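Local coordinates for ribosomal-protein-alanine acetyltransferase (Escherichia coli O157:H7, PDB 5ISV) that probably acetylates the N-terminal alanine of ribosomal protein bS18, with acetyl-CoA as the acetyl donor, at residues 1-7 and 42-48; 12-16 and 28-33; 52-56 and 68-72. All blocks are in the same frame, centred on the assembly; numbering follows the deposited sequence. Where two conformers were deposited one is given.

All three contacts belong to the N-terminal half of the GNAT fold. Contacts 1 and 3 lie in one sheet, with centres about 10 Å apart. Strands 43-47 and 50-60 are neighbours there, and Phe43 O lies 2.9 Å from Ala55 N in a probable hydrogen bond. Contact 2 pairs two helices from the chain between strands 2-6 and 43-47. Its centre is about 12 Å from that of contact 3, and Phe32 CZ comes within 3.6 Å of Phe54 CZ. Leu7 CD2 of contact 1 meets Leu12 CD2 of contact 2 at 3.6 Å. Contact 3 holds Ile69, Ala70 and Val71, part of the predicted acetyl-CoA site.

Contact 1 of 3, residues 1-7 and 42-48; sequences MNTISSL and NFQLTQN
Strand segments 2-6 and 43-47 run antiparallel at 158°, with Thr3-Thr46 and Ser5-Gln44 as the hydrogen-bonded pairs. They form one edge of the GNAT sheet within this chain, where 2-6 is an outermost strand. The Thr3-Thr46 pair is closed by two bonds, including Thr46 N to Thr3 O at 2.8 Å. Ile4 faces Leu45 as a non-hydrogen-bonded pair, and here the side chains meet. Ile4 CG1 rests 3.9 Å from Leu45 CD1. The other methyl of Leu45, CD2, lies 4.0 Å from Asn2 CB. On the same face Asn2 and Gln47 lie side by side and point the same way. Gln47 keeps its chain extended and gives an NE2 hydrogen to Asn2 OD1 at 2.9 Å. The donor sits in the carbonyl plane, on a lone pair, and the two amides are nearly coplanar. Helix 80-94 packs on this side of the sheet: Leu80 touches Asn2, and His87 meets the Phe43 ring edge-to-face.

Gln44 works on the opposite face. Its CG stands between the backbone N and the carbonyl carbon (chi1 59°), and the extended chain then passes Ser5. NE2 reaches Ser6 O at 3.0 Å, tilted 29° from the carbonyl plane. This adds a side-chain bond to the backbone ladder. Leu7 CD1 packs on Gln44 CB at 3.9 Å. A water on this face bridges the strands, bonded to Thr3 O, Ser5 OG and Thr46 OG1. Beyond strand 2-6, Leu7 N still bonds to Asn42 O. At the other end Asn48 grips Met1 twice. Asn48 N donates to Met1 O, while Met1 N donates to Asn48 OD1 at 2.9 Å.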
# COMPACT_ATOMS: atom_id res chain seq x y z
N MET A 1 0.61 -22.15 2.42
CA MET A 1 1.09 -21.42 3.65
C MET A 1 1.57 -20.03 3.24
O MET A 1 2.41 -19.92 2.36
CB MET A 1 2.25 -22.19 4.31
CG MET A 1 2.16 -22.35 5.82
SD MET A 1 2.52 -20.84 6.74
CE MET A 1 3.54 -21.53 8.04
N ASN A 2 1.04 -19.00 3.91
CA ASN A 2 1.45 -17.61 3.72
C ASN A 2 2.09 -17.06 5.00
O ASN A 2 1.63 -17.36 6.12
CB ASN A 2 0.25 -16.72 3.35
CG ASN A 2 -0.50 -17.18 2.08
OD1 ASN A 2 0.10 -17.45 1.04
ND2 ASN A 2 -1.83 -17.22 2.16
N THR A 3 3.13 -16.23 4.83
CA THR A 3 3.83 -15.60 5.93
C THR A 3 4.03 -14.13 5.57
O THR A 3 4.47 -13.85 4.47
CB THR A 3 5.20 -16.23 6.10
OG1 THR A 3 5.01 -17.62 6.48
CG2 THR A 3 5.99 -15.49 7.16
N ILE A 4 3.77 -13.24 6.53
CA ILE A 4 3.98 -11.77 6.32
C ILE A 4 5.17 -11.37 7.18
O ILE A 4 5.24 -11.75 8.36
CB ILE A 4 2.73 -10.93 6.63
CG1 ILE A 4 1.57 -11.31 5.70
CG2 ILE A 4 3.06 -9.43 6.47
CD1 ILE A 4 0.22 -10.69 6.02
N SER A 5 6.11 -10.64 6.59
CA SER A 5 7.27 -10.19 7.33
C SER A 5 7.75 -8.85 6.77
O SER A 5 7.29 -8.42 5.73
CB SER A 5 8.42 -11.21 7.25
OG SER A 5 8.81 -11.47 5.90
N SER A 6 8.72 -8.25 7.45
CA SER A 6 9.37 -7.04 6.94
C SER A 6 10.00 -7.29 5.57
O SER A 6 10.57 -8.36 5.31
CB SER A 6 10.41 -6.53 7.94
OG SER A 6 11.10 -5.43 7.40
N LEU A 7 9.89 -6.31 4.67
CA LEU A 7 10.57 -6.33 3.40
C LEU A 7 11.92 -5.65 3.66
O LEU A 7 11.98 -4.41 3.90
CB LEU A 7 9.75 -5.60 2.32
CG LEU A 7 10.36 -5.52 0.91
CD1 LEU A 7 10.14 -6.81 0.14
CD2 LEU A 7 9.85 -4.34 0.10
N ASN A 42 7.80 -1.28 5.39
CA ASN A 42 7.53 -2.07 4.20
C ASN A 42 7.35 -3.54 4.59
O ASN A 42 8.07 -4.05 5.42
CB ASN A 42 8.73 -1.95 3.24
CG ASN A 42 8.89 -0.53 2.70
OD1 ASN A 42 7.94 0.24 2.75
ND2 ASN A 42 10.04 -0.19 2.16
N PHE A 43 6.44 -4.20 3.90
CA PHE A 43 6.06 -5.62 4.20
C PHE A 43 6.04 -6.44 2.93
O PHE A 43 5.78 -5.95 1.83
CB PHE A 43 4.67 -5.68 4.87
CG PHE A 43 4.64 -5.12 6.26
CD1 PHE A 43 5.32 -5.76 7.31
CD2 PHE A 43 3.95 -3.92 6.53
CE1 PHE A 43 5.30 -5.26 8.59
CE2 PHE A 43 3.96 -3.40 7.80
CZ PHE A 43 4.63 -4.05 8.83
N GLN A 44 6.25 -7.76 3.12
CA GLN A 44 6.14 -8.74 2.04
C GLN A 44 5.30 -9.91 2.54
O GLN A 44 5.20 -10.12 3.75
CB GLN A 44 7.53 -9.25 1.66
CG GLN A 44 8.28 -9.93 2.82
CD GLN A 44 9.54 -10.64 2.40
OE1 GLN A 44 9.55 -11.36 1.41
NE2 GLN A 44 10.62 -10.42 3.13
N LEU A 45 4.60 -10.52 1.60
CA LEU A 45 3.85 -11.77 1.90
C LEU A 45 4.47 -12.84 1.03
O LEU A 45 4.62 -12.70 -0.17
CB LEU A 45 2.37 -11.58 1.58
CG LEU A 45 1.46 -12.75 1.96
CD1 LEU A 45 0.06 -12.29 2.28
CD2 LEU A 45 1.43 -13.84 0.89
N THR A 46 4.84 -13.96 1.67
CA THR A 46 5.46 -15.07 0.97
C THR A 46 4.46 -16.25 1.05
O THR A 46 3.82 -16.46 2.08
CB THR A 46 6.79 -15.45 1.61
OG1 THR A 46 6.56 -15.81 2.97
CG2 THR A 46 7.83 -14.41 1.54
N GLN A 47 4.28 -16.92 -0.07
CA GLN A 47 3.45 -18.14 -0.13
C GLN A 47 4.38 -19.26 -0.55
O GLN A 47 5.02 -19.24 -1.61
CB GLN A 47 2.33 -18.01 -1.15
CG GLN A 47 1.49 -19.28 -1.16
CD GLN A 47 0.28 -19.15 -2.05
OE1 GLN A 47 0.23 -19.76 -3.13
NE2 GLN A 47 -0.70 -18.42 -1.60
N ASN A 48 4.40 -20.32 0.27
CA ASN A 48 5.20 -21.53 0.02
C ASN A 48 6.60 -21.21 -0.48
O ASN A 48 7.09 -21.75 -1.49
CB ASN A 48 4.40 -22.42 -0.90
CG ASN A 48 3.07 -22.86 -0.26
OD1 ASN A 48 2.95 -22.97 0.98
ND2 ASN A 48 2.08 -23.09 -1.09
O HOH W 1 7.28 -13.22 4.58
O HOH W 2 8.82 -3.43 8.01
O HOH W 3 12.42 -2.07 2.42

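Contact 2 of 3, residues 12-16 and 28-33; sequences LPAAY and SEKTFA
Phe32 lays its ring against the backbone and side chains of Ala15 and Tyr16. Its CE1 touches Ala15 CB at 3.9 Å, and its CZ lies 3.9 Å from Ala15 O. Tyr16 N stands over one face of the ring, offset toward the rim. Phe32 CE2 is also close to Tyr16 CA, at 3.7 Å. Leu12, one turn earlier, brings CD2 to within 4.2 Å of Phe32 CD1. Phe32 is therefore held along one full turn of helix 12-22.

The Tyr16 ring continues the contact toward the start of helix 29-34. Its CG is anti to the backbone N (chi1 176°), which carries the ring past Phe32 to Glu29. Phe32 CD2 meets the Tyr16 ring at its edge, 4.1 Å from CD1, and the two side chains cross at about a right angle. Glu29 CG sits over a face of the same ring. It makes a CH-pi contact, 3.8 Å from the centroid of the Tyr16 ring and 17° off its normal. The Glu29 carboxylate plane is turned steeply against the ring. Just before Glu29, Ser28 is the N-cap of its helix: Ser28 OG accepts from Thr31 N at 3.1 Å.

No hydrogen bond crosses between the segments; the contact is made by van der Waals packing and the CH-pi contact. The axes of the helix segments 12-16 and 29-33 come within 10.4 Å, at an angle of 132°, and the large Phe32 and Tyr16 rings bridge this spacing. Outside the pair, Trp27 and Phe54 each meet Phe32 edge-to-face; through Phe54, helix 29-34 packs on the sheet. Two helices linking the first and second strands, as here, are characteristic of the GNAT fold. In relatives this region often borders the acceptor-substrate site.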
# COMPACT_ATOMS: atom_id res chain seq x y z
N LEU A 12 14.45 -6.55 -2.01
CA LEU A 12 14.01 -5.63 -3.06
C LEU A 12 14.12 -6.25 -4.48
O LEU A 12 13.23 -6.06 -5.27
CB LEU A 12 14.65 -4.23 -2.95
CG LEU A 12 14.25 -3.44 -1.69
CD1 LEU A 12 15.08 -2.17 -1.64
CD2 LEU A 12 12.76 -3.08 -1.68
N PRO A 13 15.14 -7.08 -4.76
CA PRO A 13 15.11 -7.71 -6.10
C PRO A 13 13.86 -8.60 -6.35
O PRO A 13 13.28 -8.58 -7.44
CB PRO A 13 16.41 -8.53 -6.12
CG PRO A 13 17.27 -7.89 -5.11
CD PRO A 13 16.38 -7.40 -4.03
N ALA A 14 13.45 -9.37 -5.35
CA ALA A 14 12.23 -10.13 -5.48
C ALA A 14 11.01 -9.21 -5.64
O ALA A 14 10.12 -9.52 -6.46
CB ALA A 14 12.05 -11.11 -4.30
N ALA A 15 10.98 -8.07 -4.95
CA ALA A 15 9.84 -7.17 -5.09
C ALA A 15 9.82 -6.58 -6.49
O ALA A 15 8.75 -6.47 -7.10
CB ALA A 15 9.80 -6.10 -4.02
N TYR A 16 10.99 -6.15 -6.99
CA TYR A 16 11.11 -5.65 -8.38
C TYR A 16 10.60 -6.64 -9.45
O TYR A 16 9.92 -6.27 -10.39
CB TYR A 16 12.58 -5.22 -8.67
CG TYR A 16 12.82 -4.79 -10.09
CD1 TYR A 16 12.57 -3.50 -10.47
CD2 TYR A 16 13.29 -5.69 -11.08
CE1 TYR A 16 12.78 -3.07 -11.77
CE2 TYR A 16 13.50 -5.27 -12.40
CZ TYR A 16 13.24 -3.94 -12.74
OH TYR A 16 13.44 -3.48 -14.03
N SER A 28 10.96 1.62 -11.52
CA SER A 28 12.37 1.30 -11.80
C SER A 28 13.09 0.84 -10.55
O SER A 28 12.61 1.04 -9.44
CB SER A 28 13.09 2.52 -12.33
OG SER A 28 13.32 3.43 -11.27
N GLU A 29 14.26 0.22 -10.74
CA GLU A 29 15.02 -0.30 -9.61
C GLU A 29 15.45 0.82 -8.70
O GLU A 29 15.44 0.65 -7.47
CB GLU A 29 16.30 -1.05 -10.06
CG GLU A 29 16.11 -2.48 -10.42
CD GLU A 29 17.41 -3.16 -10.88
OE1 GLU A 29 18.54 -2.63 -10.69
OE2 GLU A 29 17.29 -4.27 -11.42
N LYS A 30 15.80 1.97 -9.29
CA LYS A 30 16.18 3.16 -8.53
C LYS A 30 15.02 3.69 -7.70
O LYS A 30 15.24 4.14 -6.56
CB LYS A 30 16.71 4.24 -9.47
CG LYS A 30 18.16 4.03 -9.89
CD LYS A 30 18.86 5.37 -10.18
CE LYS A 30 18.21 6.16 -11.31
NZ LYS A 30 18.42 7.64 -11.22
N THR A 31 13.80 3.63 -8.22
CA THR A 31 12.63 4.02 -7.40
C THR A 31 12.45 3.12 -6.19
O THR A 31 12.22 3.58 -5.08
CB THR A 31 11.29 4.02 -8.18
OG1 THR A 31 11.39 4.94 -9.26
CG2 THR A 31 10.15 4.51 -7.31
N PHE A 32 12.59 1.80 -6.41
CA PHE A 32 12.54 0.90 -5.25
C PHE A 32 13.58 1.19 -4.20
O PHE A 32 13.28 1.23 -3.02
CB PHE A 32 12.68 -0.58 -5.63
CG PHE A 32 11.38 -1.30 -5.95
CD1 PHE A 32 10.50 -1.72 -4.97
CD2 PHE A 32 11.05 -1.52 -7.27
CE1 PHE A 32 9.34 -2.41 -5.30
CE2 PHE A 32 9.91 -2.22 -7.61
CZ PHE A 32 9.03 -2.62 -6.61
N ALA A 33 14.83 1.35 -4.62
CA ALA A 33 15.91 1.74 -3.71
C ALA A 33 15.68 3.07 -2.97
O ALA A 33 16.20 3.31 -1.87
CB ALA A 33 17.21 1.85 -4.49

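Contact 3 of 3, residues 52-56 and 68-72; sequences AAFAI and NIAVD
Phe54 turns its CG between the backbone N and the carbonyl carbon (chi1 64°), while Asn68 swings its CG anti to its own backbone N (chi1 -162°). These torsions bring the ring and the amide together on one face of a beta hairpin, strands 50-60 and 63-71, in the centre of the GNAT sheet. Asn68 ND2 meets the edge of the Phe54 ring, 3.9 Å from CE1, and lies in the ring plane. The amide itself stands at 82° to the ring. Its ND2 is hydrogen-bonded to Glu19 of helix 12-22, which fixes the amide. Ala70 is the direct partner of Phe54 across the strands: its CB is 3.7 Å from Phe54 CE2, and its backbone N lies over one ring face. Ala15 and Ile18 of helix 12-22 also touch the Phe54 side chain.

On the other face the side chains are small or aliphatic. Ile69 CG1 approaches Ala55 CB at 4.1 Å, and helix 80-94 covers this side through Leu84 and Leu85. The Ile69 side chain is also about 4 Å from that of Tyr115, the predicted proton donor.

Ile69, Ala70 and Val71 are predicted to bind acetyl-CoA, as the fourth strand does in GNAT relatives. This strand pairs with strand 50-60 through backbone hydrogen bonds. Phe54 N and Ala70 O are 3.0 Å apart, and Ala70 N returns a bond to Phe54 O. Ile56 N bonds to Asn68 O at 2.8 Å, but the return bond from Asn68 N is weak. At the other end Ala52 and Ala53 form a classic beta bulge opposite Leu45. Asp72, whose carboxylate is salt-bridged to Arg21, donates its backbone N to Ala52 O at 2.8 Å.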
# COMPACT_ATOMS: atom_id res chain seq x y z
N ALA A 52 5.09 -13.37 -2.81
CA ALA A 52 3.88 -13.28 -3.60
C ALA A 52 3.29 -11.86 -3.71
O ALA A 52 2.57 -11.55 -4.65
CB ALA A 52 2.85 -14.25 -3.03
N ALA A 53 3.59 -11.01 -2.73
CA ALA A 53 3.08 -9.62 -2.73
C ALA A 53 3.99 -8.77 -1.85
O ALA A 53 4.70 -9.26 -0.99
CB ALA A 53 1.65 -9.61 -2.23
N PHE A 54 3.93 -7.44 -2.09
CA PHE A 54 4.65 -6.51 -1.21
C PHE A 54 3.84 -5.20 -1.11
O PHE A 54 3.01 -4.95 -1.96
CB PHE A 54 6.06 -6.17 -1.77
CG PHE A 54 6.03 -5.45 -3.08
CD1 PHE A 54 5.86 -4.04 -3.11
CD2 PHE A 54 6.13 -6.10 -4.28
CE1 PHE A 54 5.77 -3.41 -4.30
CE2 PHE A 54 6.06 -5.45 -5.48
CZ PHE A 54 5.88 -4.08 -5.49
N ALA A 55 4.15 -4.48 -0.03
CA ALA A 55 3.52 -3.14 0.20
C ALA A 55 4.60 -2.23 0.73
O ALA A 55 5.27 -2.51 1.70
CB ALA A 55 2.39 -3.26 1.17
N ILE A 56 4.69 -1.05 0.10
CA ILE A 56 5.72 -0.02 0.43
C ILE A 56 4.96 1.17 1.03
O ILE A 56 4.13 1.79 0.34
CB ILE A 56 6.44 0.40 -0.84
CG1 ILE A 56 7.00 -0.71 -1.67
CG2 ILE A 56 7.52 1.46 -0.53
CD1 ILE A 56 8.03 -1.53 -0.97
N ASN A 68 3.18 2.01 -2.89
CA ASN A 68 3.00 0.99 -3.89
C ASN A 68 2.59 -0.31 -3.21
O ASN A 68 3.00 -0.55 -2.11
CB ASN A 68 4.32 0.75 -4.64
CG ASN A 68 4.13 0.03 -5.97
OD1 ASN A 68 3.02 -0.20 -6.42
ND2 ASN A 68 5.23 -0.35 -6.58
N ILE A 69 1.76 -1.06 -3.93
CA ILE A 69 1.42 -2.43 -3.50
C ILE A 69 1.25 -3.21 -4.77
O ILE A 69 0.78 -2.71 -5.76
CB ILE A 69 0.15 -2.44 -2.62
CG1 ILE A 69 -0.16 -3.85 -2.04
CG2 ILE A 69 -1.05 -1.85 -3.39
CD1 ILE A 69 -1.20 -3.84 -0.93
N ALA A 70 1.65 -4.50 -4.72
CA ALA A 70 1.48 -5.40 -5.88
C ALA A 70 1.35 -6.82 -5.39
O ALA A 70 1.93 -7.20 -4.37
CB ALA A 70 2.64 -5.33 -6.88
N VAL A 71 0.56 -7.55 -6.16
CA VAL A 71 0.47 -9.03 -6.01
C VAL A 71 0.91 -9.67 -7.32
O VAL A 71 0.45 -9.28 -8.39
CB VAL A 71 -0.96 -9.49 -5.60
CG1 VAL A 71 -1.06 -11.01 -5.63
CG2 VAL A 71 -1.30 -9.03 -4.19
N ASP A 72 1.77 -10.68 -7.22
CA ASP A 72 2.24 -11.37 -8.40
C ASP A 72 1.05 -12.00 -9.14
O ASP A 72 0.16 -12.54 -8.48
CB ASP A 72 3.25 -12.44 -7.99
CG ASP A 72 3.86 -13.11 -9.16
OD1 ASP A 72 3.21 -13.96 -9.81
OD2 ASP A 72 4.99 -12.70 -9.48